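Side-chain contacts in putative OmpA family lipoprotein (Burkholderia cenocepacia, PDB 5LKW), which binds the peptidoglycan component diaminopimelic acid through its OmpA-like domain and probably helps the Tol-Pal system maintain outer membrane integrity: residues 18-23 with 74-79; 37-42 with 81-86. All coordinates share one frame; numbering follows the deposited sequence.

Interaction 1. Residues 18-23 with 74-79; sequences IYFDFD and EAVRRA. With API (2,6-diaminopimelic acid), chain C.
Phe20 and Ile18 meet Val76 where the edge strand 17-19 of the OmpA-like alpha/beta domain, the peptidoglycan-binding part of this lipoprotein, and the start of the loop after it lie against helix 62-82. The CB of Phe20 points toward the helix, and CG, anti to the carbonyl carbon (chi1 -64°), carries the ring on in that direction. From CG the ring forks. On one branch CD2 passes near Ile18 O, 3.7 Å away; on the other CE1 heads for the CB of Ala75, which stays at 4.6 Å, a loose approach. The branches rejoin at CZ, where Val76 CG2 meets the edge of the ring near its plane, 4.1 Å from CZ. The CG2 of Ile18 packs on the same CZ at 3.8 Å, so the ring tip has a methyl from its own chain as well as one from the helix. Val76 CG2 serves both neighbours, since it also lies 4.2 Å from Ile18 CG1. The contact is wholly apolar and buried; Ala116 on strand 115-120 touches both Phe20 and Val76, and Met35 of helix 32-44 touches both Ile18 and Val76. Beyond Phe20 the chain leaves this core for the pocket of 2,6-diaminopimelic acid. Phe20 O accepts a hydrogen bond from Arg114 NE, a pocket residue, linking the hydrophobic packing to the binding site. The ligand is also bonded by Asn65 and Arg72 of helix 62-82, so the helix and the loop that follows the strand both contribute to the pocket. Phe22 lies obliquely beside the aliphatic chain of the ligand, its CE1 3.4 Å from C5, while Asp23 CB rests over one face of the Phe22 ring. At the ligand carboxylate, the backbone N of Asp23 donates a hydrogen bond to OXT at 2.8 Å, with an N-H...O angle of 160°.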
loop_
_atom_site.group_PDB
_atom_site.type_symbol
_atom_site.label_atom_id
_atom_site.label_comp_id
_atom_site.label_asym_id
_atom_site.label_seq_id
_atom_site.Cartn_x
_atom_site.Cartn_y
_atom_site.Cartn_z
ATOM N N ILE A 18 4.367 0.959 -0.943
ATOM C CA ILE A 18 4.365 2.347 -1.416
ATOM C C ILE A 18 4.630 3.184 -0.157
ATOM O O ILE A 18 3.959 3.032 0.821
ATOM C CB ILE A 18 2.995 2.774 -2.055
ATOM C CG1 ILE A 18 2.707 2.024 -3.349
ATOM C CG2 ILE A 18 2.973 4.252 -2.379
ATOM C CD1 ILE A 18 2.490 0.553 -3.164
ATOM N N TYR A 19 5.608 4.071 -0.209
ATOM C CA TYR A 19 5.919 4.987 0.895
ATOM C C TYR A 19 5.460 6.424 0.682
ATOM O O TYR A 19 5.332 6.902 -0.468
ATOM C CB TYR A 19 7.419 4.994 1.080
ATOM C CG TYR A 19 7.930 3.637 1.511
ATOM C CD1 TYR A 19 8.111 3.327 2.901
ATOM C CD2 TYR A 19 8.204 2.665 0.553
ATOM C CE1 TYR A 19 8.657 2.096 3.308
ATOM C CE2 TYR A 19 8.760 1.407 0.935
ATOM C CZ TYR A 19 8.991 1.138 2.307
ATOM O OH TYR A 19 9.504 -0.125 2.639
ATOM N N PHE A 20 5.187 7.101 1.796
ATOM C CA PHE A 20 4.554 8.400 1.784
ATOM C C PHE A 20 5.371 9.453 2.574
ATOM O O PHE A 20 6.068 9.141 3.547
ATOM C CB PHE A 20 3.114 8.302 2.389
ATOM C CG PHE A 20 2.170 7.447 1.585
ATOM C CD1 PHE A 20 1.319 8.010 0.612
ATOM C CD2 PHE A 20 2.126 6.061 1.816
ATOM C CE1 PHE A 20 0.407 7.138 -0.162
ATOM C CE2 PHE A 20 1.288 5.242 1.122
ATOM C CZ PHE A 20 0.450 5.764 0.081
ATOM N N ASP A 21 5.235 10.714 2.178
ATOM C CA ASP A 21 5.773 11.809 2.959
ATOM C C ASP A 21 4.989 12.036 4.255
ATOM O O ASP A 21 3.864 11.552 4.435
ATOM C CB ASP A 21 5.763 13.094 2.133
ATOM C CG ASP A 21 6.813 13.077 1.086
ATOM O OD1 ASP A 21 7.649 12.135 1.097
ATOM O OD2 ASP A 21 6.786 14.004 0.283
ATOM N N PHE A 22 5.599 12.811 5.136
ATOM C CA PHE A 22 5.048 13.078 6.430
ATOM C C PHE A 22 3.657 13.654 6.233
ATOM O O PHE A 22 3.486 14.611 5.471
ATOM C CB PHE A 22 6.010 14.047 7.131
ATOM C CG PHE A 22 5.363 15.063 8.003
ATOM C CD1 PHE A 22 5.224 14.832 9.376
ATOM C CD2 PHE A 22 4.981 16.315 7.471
ATOM C CE1 PHE A 22 4.651 15.820 10.214
ATOM C CE2 PHE A 22 4.405 17.290 8.274
ATOM C CZ PHE A 22 4.228 17.044 9.655
ATOM N N ASP A 23 2.667 13.054 6.889
ATOM C CA ASP A 23 1.332 13.570 6.839
ATOM C C ASP A 23 0.726 13.495 5.415
ATOM O O ASP A 23 -0.330 14.069 5.141
ATOM C CB ASP A 23 1.373 15.027 7.327
ATOM C CG ASP A 23 0.409 15.310 8.418
ATOM O OD1 ASP A 23 -0.406 14.405 8.779
ATOM O OD2 ASP A 23 0.498 16.459 8.937
ATOM N N GLU A 74 -6.395 3.869 0.265
ATOM C CA GLU A 74 -7.416 4.290 -0.705
ATOM C C GLU A 74 -6.767 4.958 -1.889
ATOM O O GLU A 74 -7.128 4.656 -3.044
ATOM C CB GLU A 74 -8.488 5.185 -0.063
ATOM C CG GLU A 74 -9.447 4.382 0.847
ATOM C CD GLU A 74 -10.528 5.222 1.556
ATOM O OE1 GLU A 74 -10.407 6.482 1.632
ATOM O OE2 GLU A 74 -11.478 4.578 2.075
ATOM N N ALA A 75 -5.774 5.823 -1.604
ATOM C CA ALA A 75 -4.875 6.352 -2.620
ATOM C C ALA A 75 -4.251 5.263 -3.548
ATOM O O ALA A 75 -4.189 5.437 -4.761
ATOM C CB ALA A 75 -3.804 7.262 -1.969
ATOM N N VAL A 76 -3.806 4.133 -2.990
ATOM C CA VAL A 76 -3.230 3.033 -3.776
ATOM C C VAL A 76 -4.337 2.278 -4.582
ATOM O O VAL A 76 -4.177 1.998 -5.771
ATOM C CB VAL A 76 -2.462 2.045 -2.863
ATOM C CG1 VAL A 76 -2.014 0.805 -3.643
ATOM C CG2 VAL A 76 -1.251 2.751 -2.117
ATOM N N ARG A 77 -5.408 1.932 -3.910
ATOM C CA ARG A 77 -6.610 1.304 -4.539
ATOM C C ARG A 77 -7.093 2.162 -5.702
ATOM O O ARG A 77 -7.238 1.679 -6.820
ATOM C CB ARG A 77 -7.727 1.071 -3.491
ATOM C CG ARG A 77 -9.020 0.364 -4.069
ATOM C CD ARG A 77 -10.233 0.528 -3.171
ATOM N NE ARG A 77 -10.574 1.950 -3.161
ATOM C CZ ARG A 77 -11.284 2.585 -2.234
ATOM N NH1 ARG A 77 -11.791 1.945 -1.181
ATOM N NH2 ARG A 77 -11.471 3.897 -2.371
ATOM N N ARG A 78 -7.246 3.460 -5.451
ATOM C CA ARG A 78 -7.674 4.406 -6.464
ATOM C C ARG A 78 -6.753 4.429 -7.685
ATOM O O ARG A 78 -7.218 4.405 -8.845
ATOM C CB ARG A 78 -7.781 5.801 -5.833
ATOM C CG ARG A 78 -7.683 6.947 -6.822
ATOM C CD ARG A 78 -8.231 8.249 -6.227
ATOM N NE ARG A 78 -7.219 8.905 -5.414
ATOM C CZ ARG A 78 -7.209 8.950 -4.077
ATOM N NH1 ARG A 78 -8.171 8.377 -3.353
ATOM N NH2 ARG A 78 -6.210 9.579 -3.464
ATOM N N ALA A 79 -5.442 4.485 -7.446
ATOM C CA ALA A 79 -4.460 4.414 -8.540
ATOM C C ALA A 79 -4.579 3.132 -9.323
ATOM O O ALA A 79 -4.336 3.123 -10.524
ATOM C CB ALA A 79 -3.015 4.538 -8.004
HETATM C C API C . 2.374 10.086 9.239
HETATM C CA API C . 2.028 10.880 10.476
HETATM C C3 API C . 2.958 12.025 10.877
HETATM C C4 API C . 2.394 12.687 12.151
HETATM C C5 API C . 2.256 14.219 12.083
HETATM C C6 API C . 1.528 14.844 13.288
HETATM O O API C . 2.351 8.871 9.385
HETATM O OXT API C . 2.658 10.561 8.116
HETATM N N API C . 2.040 9.915 11.574
#

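Interaction 2. Residues 37-42 with 81-86; sequences QHAQYL and ALLGVN
Val85 holds CG1 anti to its backbone N (chi1 177°), which puts CG2 anti to the carbonyl carbon, beside the backbone N; CG2 faces both Ala39 and Leu42 of helix 32-44, while CG1 meets Leu42. CG2 presses on the helix backbone itself, 3.6 Å from Ala39 CA, and lies 3.8 Å from Leu42 CB. The sister methyl CG1 touches the extended Leu42 chain at CD1, 3.9 Å away, as the two side chains pass at a slant. Leu83 comes to Ala39 from another side: its CB lies 3.7 Å from Ala39 CB, with CD1 following at 3.9 Å. The small Ala39 methyl thus meets both residues and lets the backbones come within 5.9 Å, from Ala39 CA to Val85 CA. Helix 62-82 ends in a Schellman motif, Val85 N bonding to Met80 O and Gly84 N to Ala81 O, with Gly84 at positive phi as the C-prime residue. Met80, from the last turns of that helix, touches both Leu42 and Val85. Across the two segments the chemistry is purely aliphatic, which implies that close methyl packing, and no directional polar bond, fits the helix terminus against helix 32-44.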
loop_
_atom_site.group_PDB
_atom_site.type_symbol
_atom_site.label_atom_id
_atom_site.label_comp_id
_atom_site.label_asym_id
_atom_site.label_seq_id
_atom_site.Cartn_x
_atom_site.Cartn_y
_atom_site.Cartn_z
ATOM N N GLN A 37 2.271 -2.392 -13.160
ATOM C CA GLN A 37 2.607 -3.785 -13.049
ATOM C C GLN A 37 1.571 -4.544 -12.244
ATOM O O GLN A 37 1.008 -5.550 -12.729
ATOM C CB GLN A 37 4.013 -3.970 -12.491
ATOM C CG GLN A 37 5.052 -4.152 -13.589
ATOM C CD GLN A 37 6.263 -3.245 -13.430
ATOM O OE1 GLN A 37 6.323 -2.401 -12.525
ATOM N NE2 GLN A 37 7.242 -3.410 -14.326
ATOM N N HIS A 38 1.308 -4.078 -11.029
ATOM C CA HIS A 38 0.287 -4.747 -10.224
ATOM C C HIS A 38 -1.094 -4.799 -10.870
ATOM O O HIS A 38 -1.720 -5.855 -10.838
ATOM C CB HIS A 38 0.266 -4.259 -8.779
ATOM C CG HIS A 38 1.398 -4.819 -7.969
ATOM N ND1 HIS A 38 2.624 -4.191 -7.865
ATOM C CD2 HIS A 38 1.510 -5.984 -7.283
ATOM C CE1 HIS A 38 3.426 -4.924 -7.113
ATOM N NE2 HIS A 38 2.780 -6.023 -6.760
ATOM N N ALA A 39 -1.527 -3.669 -11.451
ATOM C CA ALA A 39 -2.803 -3.569 -12.169
ATOM C C ALA A 39 -2.914 -4.622 -13.288
ATOM O O ALA A 39 -3.949 -5.275 -13.419
ATOM C CB ALA A 39 -3.012 -2.176 -12.740
ATOM N N GLN A 40 -1.850 -4.765 -14.073
ATOM C CA GLN A 40 -1.818 -5.723 -15.173
ATOM C C GLN A 40 -1.976 -7.144 -14.625
ATOM O O GLN A 40 -2.811 -7.911 -15.114
ATOM C CB GLN A 40 -0.517 -5.577 -15.986
ATOM C CG GLN A 40 -0.477 -6.261 -17.355
ATOM C CD GLN A 40 -1.752 -6.074 -18.172
ATOM O OE1 GLN A 40 -2.239 -4.951 -18.359
ATOM N NE2 GLN A 40 -2.285 -7.181 -18.682
ATOM N N TYR A 41 -1.213 -7.477 -13.585
ATOM C CA TYR A 41 -1.386 -8.753 -12.922
ATOM C C TYR A 41 -2.835 -8.982 -12.453
ATOM O O TYR A 41 -3.455 -9.984 -12.815
ATOM C CB TYR A 41 -0.373 -8.949 -11.787
ATOM C CG TYR A 41 -0.549 -10.281 -11.108
ATOM C CD1 TYR A 41 0.303 -11.353 -11.380
ATOM C CD2 TYR A 41 -1.578 -10.477 -10.215
ATOM C CE1 TYR A 41 0.142 -12.578 -10.751
ATOM C CE2 TYR A 41 -1.762 -11.703 -9.587
ATOM C CZ TYR A 41 -0.902 -12.747 -9.847
ATOM O OH TYR A 41 -1.116 -13.963 -9.203
ATOM N N LEU A 42 -3.381 -8.044 -11.690
ATOM C CA LEU A 42 -4.768 -8.119 -11.221
ATOM C C LEU A 42 -5.876 -8.325 -12.321
ATOM O O LEU A 42 -6.706 -9.238 -12.221
ATOM C CB LEU A 42 -5.090 -6.931 -10.299
ATOM C CG LEU A 42 -4.433 -7.018 -8.896
ATOM C CD1 LEU A 42 -4.628 -5.731 -8.100
ATOM C CD2 LEU A 42 -4.926 -8.222 -8.092
ATOM N N ALA A 81 -7.518 1.232 -9.362
ATOM C CA ALA A 81 -8.880 1.432 -9.915
ATOM C C ALA A 81 -8.856 2.130 -11.246
ATOM O O ALA A 81 -9.412 1.640 -12.233
ATOM C CB ALA A 81 -9.751 2.235 -8.950
ATOM N N LEU A 82 -8.174 3.267 -11.259
ATOM C CA LEU A 82 -7.951 4.063 -12.454
ATOM C C LEU A 82 -7.294 3.307 -13.581
ATOM O O LEU A 82 -7.560 3.605 -14.752
ATOM C CB LEU A 82 -7.109 5.299 -12.124
ATOM C CG LEU A 82 -8.069 6.391 -11.706
ATOM C CD1 LEU A 82 -7.313 7.583 -11.116
ATOM C CD2 LEU A 82 -8.926 6.796 -12.938
ATOM N N LEU A 83 -6.451 2.329 -13.240
ATOM C CA LEU A 83 -5.843 1.485 -14.276
ATOM C C LEU A 83 -6.735 0.317 -14.687
ATOM O O LEU A 83 -6.314 -0.551 -15.422
ATOM C CB LEU A 83 -4.441 1.018 -13.896
ATOM C CG LEU A 83 -3.447 2.156 -13.649
ATOM C CD1 LEU A 83 -2.257 1.681 -12.866
ATOM C CD2 LEU A 83 -2.974 2.854 -14.960
ATOM N N GLY A 84 -7.966 0.308 -14.204
ATOM C CA GLY A 84 -8.959 -0.721 -14.611
ATOM C C GLY A 84 -9.072 -2.000 -13.809
ATOM O O GLY A 84 -9.720 -2.963 -14.272
ATOM N N VAL A 85 -8.453 -2.056 -12.620
ATOM C CA VAL A 85 -8.663 -3.198 -11.732
ATOM C C VAL A 85 -10.088 -3.127 -11.178
ATOM O O VAL A 85 -10.564 -2.058 -10.853
ATOM C CB VAL A 85 -7.625 -3.253 -10.534
ATOM C CG1 VAL A 85 -7.940 -4.411 -9.627
ATOM C CG2 VAL A 85 -6.195 -3.368 -11.044
ATOM N N ASN A 86 -10.775 -4.272 -11.097
ATOM C CA ASN A 86 -12.097 -4.343 -10.447
ATOM C C ASN A 86 -11.998 -4.099 -8.973
ATOM O O ASN A 86 -11.195 -4.741 -8.302
ATOM C CB ASN A 86 -12.686 -5.754 -10.549
ATOM C CG ASN A 86 -12.905 -6.188 -11.959
ATOM O OD1 ASN A 86 -13.832 -5.723 -12.610
ATOM N ND2 ASN A 86 -12.055 -7.099 -12.449
#

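How the interactions relate
From the N terminus the chain first lays down strand 17-19 and the pocket loop after it, then helix 32-44, strand 50-55 and the long helix 62-82. Interaction 1 closes a loop of 50 residues when 74-79 returns to 18-23; interaction 2 closes one of 38 when 81-86 returns to 37-42. Their segments alternate along the chain, so the two loops cross and neither nests in the other. Helix 62-82 is common to both, and the contact centres lie about 16 Å apart. The later turns of this helix are tied first to the edge strand and the loop leaving it, and then, just past the helix terminus, to helix 32-44.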